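Vacuolar protein sorting 29 (Cryptosporidium parvum, PDB 2A22) probably acts in endosomal protein sorting as the VPS29 subunit of a retromer-like complex, built on a calcineurin-like phosphoesterase fold. Local coordinates at residues A[29-34]-A[57-62]; A[144-149]-A[164-169]; A[183-188]-A[196-201]. All blocks are in the same frame, centred on the assembly; numbering follows the deposited sequence.

The three contacts sit in the two sheets of the alpha-beta-beta-alpha sandwich. Contacts 1 and 3, with centres about 10 Å apart, lie in one sheet, where L30 N meets M185 O at 2.9 Å; contact 2 belongs to the facing sheet, its centre about 8 Å from that of contact 1 and about 11 Å from that of contact 3. Between the sheets, L164 meets L30, M185 and M187. At the strand ends contact 1 reaches contact 2, D33 OD2 lying 2.8 Å from H149 N, beside a possible empty metal site formed by D87, H120 and H149. S183 OG lies 2.7 Å from P166 O and ties contact 3 to contact 2.

Contact 1: A[29-34]-A[57-62]; sequences LLIGDL and NYVLCT
L30 and L60 lie side by side and point the same way, on the face of the sheet turned toward the second sheet of the sandwich. The L30 side chain starts on this face with CB 4.0 Å from M185 CB, and its CG stands anti to the carbonyl carbon (chi1 -45°). From there CD2 is the branch that reaches across, 3.9 Å from L60 CD1 and as close to L60 CB, with L60 CG just behind. The other branch, CD1, lies 3.6 Å from L164 CD1 of the facing sheet. On the other face L29 CD2 runs beside V59 CG2, while I31 CG2 crosses V59 CG1 obliquely at 4.0 Å; helix 68-77 covers this face through I77 and L74.

The backbones pair in parallel, as expected of strands 26-31 and 58-61 joined through helix 48-52 in a beta-alpha-beta unit. L29 N donates to Y58 O at 2.8 Å, L60 N to L29 O at 2.8 Å, and T62 N to I31 O at 2.9 Å. The bond from I31 N to L60 O is weak.

Farther along, T62 OG1 lies 3.1 Å from G32 CA. A water lies between T62 OG1 and D33 OD2, its distance to T62 OG1 doubtfully short. The apolar strand pair thus gives way toward its C-terminal end to a polar cluster, in which D33 OD2 accepts from H149 N beside the possible metal site.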
loop_
_atom_site.group_PDB
_atom_site.type_symbol
_atom_site.label_atom_id
_atom_site.label_comp_id
_atom_site.label_asym_id
_atom_site.label_seq_id
_atom_site.Cartn_x
_atom_site.Cartn_y
_atom_site.Cartn_z
ATOM N N LEU A 29 -2.434 3.525 6.429
ATOM C CA LEU A 29 -2.974 2.372 5.730
ATOM C C LEU A 29 -2.175 2.137 4.441
ATOM O O LEU A 29 -2.033 3.035 3.619
ATOM C CB LEU A 29 -4.482 2.553 5.449
ATOM C CG LEU A 29 -5.113 1.561 4.448
ATOM C CD1 LEU A 29 -5.088 0.120 5.009
ATOM C CD2 LEU A 29 -6.561 1.982 4.079
ATOM N N LEU A 30 -1.632 0.934 4.297
ATOM C CA LEU A 30 -0.896 0.518 3.086
ATOM C C LEU A 30 -1.735 -0.537 2.391
ATOM O O LEU A 30 -2.073 -1.575 2.991
ATOM C CB LEU A 30 0.486 -0.038 3.448
ATOM C CG LEU A 30 1.287 0.775 4.492
ATOM C CD1 LEU A 30 2.625 0.113 4.819
ATOM C CD2 LEU A 30 1.523 2.185 3.950
ATOM N N ILE A 31 -2.100 -0.262 1.136
ATOM C CA ILE A 31 -3.145 -1.033 0.461
ATOM C C ILE A 31 -2.963 -0.896 -1.059
ATOM O O ILE A 31 -2.420 0.112 -1.538
ATOM C CB ILE A 31 -4.555 -0.582 0.995
ATOM C CG1 ILE A 31 -5.621 -1.626 0.702
ATOM C CG2 ILE A 31 -4.907 0.903 0.570
ATOM C CD1 ILE A 31 -6.976 -1.338 1.349
ATOM N N GLY A 32 -3.318 -1.927 -1.819
ATOM C CA GLY A 32 -3.346 -1.789 -3.269
ATOM C C GLY A 32 -3.726 -3.078 -4.000
ATOM O O GLY A 32 -4.153 -4.064 -3.382
ATOM N N ASP A 33 -3.611 -3.042 -5.330
ATOM C CA ASP A 33 -3.821 -4.227 -6.175
ATOM C C ASP A 33 -5.188 -4.824 -5.900
ATOM O O ASP A 33 -5.313 -6.053 -5.714
ATOM C CB ASP A 33 -2.693 -5.236 -5.932
ATOM C CG ASP A 33 -1.374 -4.761 -6.533
ATOM O OD1 ASP A 33 -1.373 -4.433 -7.741
ATOM O OD2 ASP A 33 -0.359 -4.692 -5.813
ATOM N N LEU A 34 -6.180 -3.925 -5.824
ATOM C CA LEU A 34 -7.596 -4.260 -5.692
ATOM C C LEU A 34 -8.091 -4.929 -6.954
ATOM O O LEU A 34 -8.780 -5.945 -6.886
ATOM C CB LEU A 34 -8.451 -3.011 -5.403
ATOM C CG LEU A 34 -8.449 -2.417 -3.983
ATOM C CD1 LEU A 34 -7.089 -1.806 -3.572
ATOM C CD2 LEU A 34 -9.549 -1.346 -3.902
ATOM N N ASN A 57 -4.893 8.272 9.450
ATOM C CA ASN A 57 -4.734 9.643 8.977
ATOM C C ASN A 57 -3.852 9.751 7.721
ATOM O O ASN A 57 -3.559 10.855 7.266
ATOM C CB ASN A 57 -4.263 10.599 10.108
ATOM C CG ASN A 57 -2.845 10.315 10.547
ATOM O OD1 ASN A 57 -2.378 9.182 10.467
ATOM N ND2 ASN A 57 -2.127 11.351 10.966
ATOM N N TYR A 58 -3.449 8.596 7.180
ATOM C CA TYR A 58 -2.727 8.495 5.898
ATOM C C TYR A 58 -3.064 7.185 5.200
ATOM O O TYR A 58 -3.202 6.159 5.841
ATOM C CB TYR A 58 -1.215 8.529 6.088
ATOM C CG TYR A 58 -0.623 9.881 6.393
ATOM C CD1 TYR A 58 -0.550 10.344 7.717
ATOM C CD2 TYR A 58 -0.111 10.691 5.363
ATOM C CE1 TYR A 58 0.012 11.597 8.031
ATOM C CE2 TYR A 58 0.448 11.950 5.656
ATOM C CZ TYR A 58 0.504 12.388 6.997
ATOM O OH TYR A 58 1.048 13.617 7.304
ATOM N N VAL A 59 -3.199 7.248 3.880
ATOM C CA VAL A 59 -3.395 6.089 3.048
ATOM C C VAL A 59 -2.334 6.191 1.985
ATOM O O VAL A 59 -2.242 7.208 1.334
ATOM C CB VAL A 59 -4.787 6.080 2.347
ATOM C CG1 VAL A 59 -4.922 4.866 1.376
ATOM C CG2 VAL A 59 -5.911 6.067 3.357
ATOM N N LEU A 60 -1.510 5.144 1.848
ATOM C CA LEU A 60 -0.561 5.029 0.739
ATOM C C LEU A 60 -0.934 3.836 -0.126
ATOM O O LEU A 60 -0.794 2.676 0.262
ATOM C CB LEU A 60 0.881 4.931 1.231
ATOM C CG LEU A 60 1.302 5.986 2.267
ATOM C CD1 LEU A 60 2.718 5.667 2.774
ATOM C CD2 LEU A 60 1.201 7.383 1.695
ATOM N N CYS A 61 -1.446 4.133 -1.299
ATOM C CA CYS A 61 -2.024 3.098 -2.144
ATOM C C CYS A 61 -1.102 2.776 -3.297
ATOM O O CYS A 61 -0.707 3.673 -4.042
ATOM C CB CYS A 61 -3.390 3.542 -2.663
ATOM S SG CYS A 61 -4.103 2.346 -3.820
ATOM N N THR A 62 -0.776 1.487 -3.445
ATOM C CA THR A 62 0.238 1.030 -4.406
ATOM C C THR A 62 -0.254 0.961 -5.872
ATOM O O THR A 62 0.520 0.615 -6.768
ATOM C CB THR A 62 0.806 -0.320 -3.984
ATOM O OG1 THR A 62 -0.285 -1.248 -3.752
ATOM C CG2 THR A 62 1.672 -0.133 -2.690
HETATM O O HOH W 1 -0.184 -3.741 -3.405
#

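Contact 2: A[144-149]-A[164-169]; sequences ILVTGH and LNPGTA
Strands 144-147 and 161-165 are parallel neighbours in the second sheet of the sandwich, and L145 and T147 grip L164 between them. L164 N donates to L145 O at 2.9 Å in an almost straight bond (174°), and T147 N donates to L164 O at 3.1 Å. A water donates to T147 OG1 (2.8 Å) and to L164 O, which thus accepts from two donors, the water and T147 N. L164 CD1 meets I144 CG2 at 3.7 Å, the two side chains crossing at a slant. Beyond I144 the leucine packs on M185 and M187 of the facing sheet.

In the calcineurin-like phosphoesterase fold, loops after the strands of the sandwich carry the residues of the metal site; here H149, just beyond strand 144-147, belongs with D87 and H120 to a possible empty site.

Beyond L164 the chain stays in touch through N165 and P166. N165 CG stands anti to the backbone N (chi1 -178°), placing the amide beside T147 O, with CG 3.2 Å from it and ND2 3.2 Å from G148 O. N165 OD1 accepts from G167 N at 2.8 Å, 21° out of the amide plane, which makes an Asx turn. T147 O also receives the CA-H of N165 and touches P166 CD at 3.4 Å, while V146 CG1 approaches the same proline carbon.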
loop_
_atom_site.group_PDB
_atom_site.type_symbol
_atom_site.label_atom_id
_atom_site.label_comp_id
_atom_site.label_asym_id
_atom_site.label_seq_id
_atom_site.Cartn_x
_atom_site.Cartn_y
_atom_site.Cartn_z
ATOM N N ILE A 144 11.479 4.255 4.154
ATOM C CA ILE A 144 10.576 3.115 3.991
ATOM C C ILE A 144 10.076 3.144 2.558
ATOM O O ILE A 144 9.644 4.195 2.047
ATOM C CB ILE A 144 9.365 3.161 4.981
ATOM C CG1 ILE A 144 9.834 3.246 6.449
ATOM C CG2 ILE A 144 8.418 1.951 4.748
ATOM C CD1 ILE A 144 8.712 3.575 7.483
ATOM N N LEU A 145 10.169 2.008 1.891
ATOM C CA LEU A 145 9.654 1.904 0.528
ATOM C C LEU A 145 8.444 0.965 0.446
ATOM O O LEU A 145 8.520 -0.214 0.835
ATOM C CB LEU A 145 10.751 1.439 -0.427
ATOM C CG LEU A 145 10.349 1.243 -1.891
ATOM C CD1 LEU A 145 9.982 2.596 -2.582
ATOM C CD2 LEU A 145 11.466 0.548 -2.676
ATOM N N VAL A 146 7.347 1.490 -0.107
ATOM C CA VAL A 146 6.110 0.718 -0.281
ATOM C C VAL A 146 5.801 0.464 -1.772
ATOM O O VAL A 146 5.577 1.402 -2.555
ATOM C CB VAL A 146 4.928 1.445 0.393
ATOM C CG1 VAL A 146 3.648 0.548 0.384
ATOM C CG2 VAL A 146 5.313 1.860 1.837
ATOM N N THR A 147 5.785 -0.805 -2.157
ATOM C CA THR A 147 5.501 -1.181 -3.542
ATOM C C THR A 147 4.477 -2.328 -3.561
ATOM O O THR A 147 4.256 -2.995 -2.536
ATOM C CB THR A 147 6.788 -1.632 -4.275
ATOM O OG1 THR A 147 7.268 -2.844 -3.676
ATOM C CG2 THR A 147 7.886 -0.552 -4.175
ATOM N N GLY A 148 3.847 -2.551 -4.718
ATOM C CA GLY A 148 2.885 -3.645 -4.873
ATOM C C GLY A 148 3.207 -4.523 -6.069
ATOM O O GLY A 148 4.302 -5.107 -6.171
ATOM N N HIS A 149 2.230 -4.618 -6.964
ATOM C CA HIS A 149 2.340 -5.304 -8.248
ATOM C C HIS A 149 2.347 -6.834 -8.230
ATOM O O HIS A 149 1.643 -7.474 -9.003
ATOM C CB HIS A 149 3.510 -4.765 -9.111
ATOM C CG HIS A 149 3.552 -5.386 -10.467
ATOM N ND1 HIS A 149 2.591 -5.131 -11.425
ATOM C CD2 HIS A 149 4.373 -6.327 -10.996
ATOM C CE1 HIS A 149 2.840 -5.856 -12.501
ATOM N NE2 HIS A 149 3.918 -6.587 -12.268
ATOM N N LEU A 164 8.128 -2.771 2.212
ATOM C CA LEU A 164 6.793 -3.321 2.485
ATOM C C LEU A 164 6.035 -3.524 1.174
ATOM O O LEU A 164 6.153 -2.706 0.245
ATOM C CB LEU A 164 6.018 -2.366 3.399
ATOM C CG LEU A 164 6.786 -1.891 4.667
ATOM C CD1 LEU A 164 6.052 -0.828 5.410
ATOM C CD2 LEU A 164 7.028 -3.069 5.603
ATOM N N ASN A 165 5.272 -4.608 1.102
ATOM C CA ASN A 165 4.341 -4.842 -0.006
ATOM C C ASN A 165 3.086 -5.339 0.663
ATOM O O ASN A 165 3.120 -6.390 1.280
ATOM C CB ASN A 165 4.893 -5.890 -0.998
ATOM C CG ASN A 165 3.976 -6.148 -2.201
ATOM O OD1 ASN A 165 2.745 -6.041 -2.114
ATOM N ND2 ASN A 165 4.590 -6.533 -3.339
ATOM N N PRO A 166 2.005 -4.544 0.603
ATOM C CA PRO A 166 0.786 -4.857 1.319
ATOM C C PRO A 166 -0.020 -5.979 0.669
ATOM O O PRO A 166 -1.023 -6.408 1.241
ATOM C CB PRO A 166 0.023 -3.529 1.281
ATOM C CG PRO A 166 0.415 -2.919 0.019
ATOM C CD PRO A 166 1.883 -3.261 -0.120
ATOM N N GLY A 167 0.453 -6.486 -0.482
ATOM C CA GLY A 167 -0.236 -7.539 -1.212
ATOM C C GLY A 167 -1.473 -7.022 -1.914
ATOM O O GLY A 167 -1.652 -5.787 -2.079
ATOM N N THR A 168 -2.324 -7.954 -2.342
ATOM C CA THR A 168 -3.614 -7.580 -2.980
ATOM C C THR A 168 -4.682 -7.446 -1.908
ATOM O O THR A 168 -4.923 -8.385 -1.154
ATOM C CB THR A 168 -4.073 -8.619 -4.060
ATOM O OG1 THR A 168 -5.438 -8.386 -4.381
ATOM C CG2 THR A 168 -3.899 -10.095 -3.581
ATOM N N ALA A 169 -5.316 -6.282 -1.818
ATOM C CA ALA A 169 -6.363 -6.056 -0.823
ATOM C C ALA A 169 -7.599 -6.948 -1.027
ATOM O O ALA A 169 -8.377 -7.147 -0.105
ATOM C CB ALA A 169 -6.812 -4.594 -0.877
HETATM O O HOH W 2 8.688 -3.089 -1.236
#

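Contact 3: A[183-188]-A[196-201]; sequences SFMLMA and LYVYDL
F184 and Y199 face each other across an antiparallel hairpin, strand 183-190 with strand 193-202, and their backbones exchange two hydrogen bonds: Y199 N donates to F184 O at 2.8 Å and F184 N to Y199 O at 3.1 Å. L186 and Y197 form the next hydrogen-bonded pair, each N-H reaching the carbonyl of the other. At the non-hydrogen-bonded pair between them, M185 CA lies 3.2 Å from Y197 O in a CA-H...O contact.

Aromatic contacts gather on the face carrying F184, L186, Y197 and Y199. The F184 and Y199 rings are nearly parallel, planes at 14°, but are slid so far apart that they barely overlap. Y199 CB lies over the F184 ring face in a CH-pi contact, 3.9 Å from the centroid. The first torsion of F184 puts CG between the backbone N and the carbonyl carbon (chi1 67°). F47 meets the ring edge-to-face. L186 CD1 approaches Y199 CE2 at 4.0 Å.

Apolar contacts of the other face involve the methionines. M185, extended beyond CG, runs beside V198, its CE and CG both touching V198 CG2. M187 meets L196 through CB, 3.6 Å from L196 CD1. L196 also packs on L164 of the second sheet.

The polar backbone atoms of the F184-Y199 and L186-Y197 pairs thus satisfy one another, and the side-chain contacts across both faces are mainly apolar, aromatic with L186 on one, methionine, valine and leucine on the other.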
loop_
_atom_site.group_PDB
_atom_site.type_symbol
_atom_site.label_atom_id
_atom_site.label_comp_id
_atom_site.label_asym_id
_atom_site.label_seq_id
_atom_site.Cartn_x
_atom_site.Cartn_y
_atom_site.Cartn_z
ATOM N N SER A 183 -5.141 -8.981 1.647
ATOM C CA SER A 183 -4.281 -8.451 2.726
ATOM C C SER A 183 -4.120 -6.943 2.609
ATOM O O SER A 183 -4.414 -6.361 1.556
ATOM C CB SER A 183 -2.892 -9.111 2.714
ATOM O OG SER A 183 -2.214 -8.846 1.476
ATOM N N PHE A 184 -3.661 -6.328 3.705
ATOM C CA PHE A 184 -3.267 -4.929 3.759
ATOM C C PHE A 184 -2.414 -4.762 5.029
ATOM O O PHE A 184 -2.261 -5.713 5.819
ATOM C CB PHE A 184 -4.491 -3.986 3.751
ATOM C CG PHE A 184 -5.350 -4.082 5.004
ATOM C CD1 PHE A 184 -5.073 -3.290 6.132
ATOM C CD2 PHE A 184 -6.431 -4.958 5.050
ATOM C CE1 PHE A 184 -5.866 -3.370 7.285
ATOM C CE2 PHE A 184 -7.219 -5.067 6.190
ATOM C CZ PHE A 184 -6.944 -4.255 7.315
ATOM N N MET A 185 -1.881 -3.557 5.220
ATOM C CA MET A 185 -1.101 -3.232 6.409
ATOM C C MET A 185 -1.584 -1.941 7.054
ATOM O O MET A 185 -2.030 -1.007 6.377
ATOM C CB MET A 185 0.372 -3.081 6.058
ATOM C CG MET A 185 0.996 -4.358 5.547
ATOM S SD MET A 185 2.620 -4.004 4.929
ATOM C CE MET A 185 3.138 -5.667 4.529
ATOM N N LEU A 186 -1.494 -1.897 8.371
ATOM C CA LEU A 186 -1.692 -0.646 9.082
ATOM C C LEU A 186 -0.415 -0.406 9.862
ATOM O O LEU A 186 0.025 -1.277 10.603
ATOM C CB LEU A 186 -2.941 -0.700 9.961
ATOM C CG LEU A 186 -4.291 -0.541 9.236
ATOM C CD1 LEU A 186 -5.453 -1.035 10.097
ATOM C CD2 LEU A 186 -4.518 0.923 8.884
ATOM N N MET A 187 0.214 0.748 9.631
ATOM C CA MET A 187 1.544 1.048 10.172
ATOM C C MET A 187 1.431 2.229 11.137
ATOM O O MET A 187 1.093 3.361 10.716
ATOM C CB MET A 187 2.516 1.395 9.013
ATOM C CG MET A 187 3.969 1.720 9.450
ATOM S SD MET A 187 5.089 1.954 8.063
ATOM C CE MET A 187 5.951 0.428 8.118
ATOM N N ALA A 188 1.695 1.987 12.421
ATOM C CA ALA A 188 1.661 3.072 13.407
ATOM C C ALA A 188 3.061 3.660 13.504
ATOM O O ALA A 188 4.034 2.941 13.771
ATOM C CB ALA A 188 1.218 2.580 14.775
ATOM N N LEU A 196 4.134 -2.220 12.949
ATOM C CA LEU A 196 3.479 -2.587 11.715
ATOM C C LEU A 196 2.531 -3.753 11.947
ATOM O O LEU A 196 2.972 -4.825 12.351
ATOM C CB LEU A 196 4.516 -3.044 10.697
ATOM C CG LEU A 196 3.947 -3.381 9.315
ATOM C CD1 LEU A 196 3.419 -2.101 8.608
ATOM C CD2 LEU A 196 5.017 -4.043 8.464
ATOM N N TYR A 197 1.250 -3.554 11.635
ATOM C CA TYR A 197 0.276 -4.645 11.619
ATOM C C TYR A 197 -0.061 -5.110 10.206
ATOM O O TYR A 197 -0.496 -4.331 9.365
ATOM C CB TYR A 197 -0.977 -4.197 12.340
ATOM C CG TYR A 197 -0.700 -3.834 13.779
ATOM C CD1 TYR A 197 -0.523 -4.839 14.749
ATOM C CD2 TYR A 197 -0.598 -2.493 14.180
ATOM C CE1 TYR A 197 -0.252 -4.513 16.105
ATOM C CE2 TYR A 197 -0.349 -2.160 15.529
ATOM C CZ TYR A 197 -0.176 -3.177 16.486
ATOM O OH TYR A 197 0.085 -2.861 17.823
ATOM N N VAL A 198 0.171 -6.392 9.953
ATOM C CA VAL A 198 -0.045 -6.979 8.660
ATOM C C VAL A 198 -1.298 -7.855 8.708
ATOM O O VAL A 198 -1.346 -8.848 9.451
ATOM C CB VAL A 198 1.191 -7.821 8.257
ATOM C CG1 VAL A 198 0.949 -8.569 6.933
ATOM C CG2 VAL A 198 2.441 -6.917 8.156
ATOM N N TYR A 199 -2.308 -7.496 7.920
ATOM C CA TYR A 199 -3.593 -8.255 7.919
ATOM C C TYR A 199 -3.693 -9.150 6.683
ATOM O O TYR A 199 -3.365 -8.718 5.597
ATOM C CB TYR A 199 -4.804 -7.316 7.974
ATOM C CG TYR A 199 -4.865 -6.564 9.286
ATOM C CD1 TYR A 199 -5.616 -7.044 10.339
ATOM C CD2 TYR A 199 -4.116 -5.407 9.483
ATOM C CE1 TYR A 199 -5.648 -6.370 11.569
ATOM C CE2 TYR A 199 -4.156 -4.725 10.685
ATOM C CZ TYR A 199 -4.902 -5.230 11.730
ATOM O OH TYR A 199 -4.912 -4.575 12.920
ATOM N N ASP A 200 -4.108 -10.398 6.867
ATOM C CA ASP A 200 -4.505 -11.241 5.757
ATOM C C ASP A 200 -5.749 -12.069 6.092
ATOM O O ASP A 200 -6.019 -12.346 7.265
ATOM C CB ASP A 200 -3.343 -12.111 5.263
ATOM C CG ASP A 200 -2.975 -13.242 6.239
ATOM O OD1 ASP A 200 -3.038 -13.060 7.460
ATOM O OD2 ASP A 200 -2.575 -14.316 5.769
ATOM N N LEU A 201 -6.512 -12.419 5.057
ATOM C CA LEU A 201 -7.728 -13.187 5.216
ATOM C C LEU A 201 -7.521 -14.577 4.635
ATOM O O LEU A 201 -7.333 -14.723 3.434
ATOM C CB LEU A 201 -8.911 -12.494 4.506
ATOM C CG LEU A 201 -10.298 -13.190 4.512
ATOM C CD1 LEU A 201 -10.751 -13.506 5.919
ATOM C CD2 LEU A 201 -11.339 -12.300 3.866
#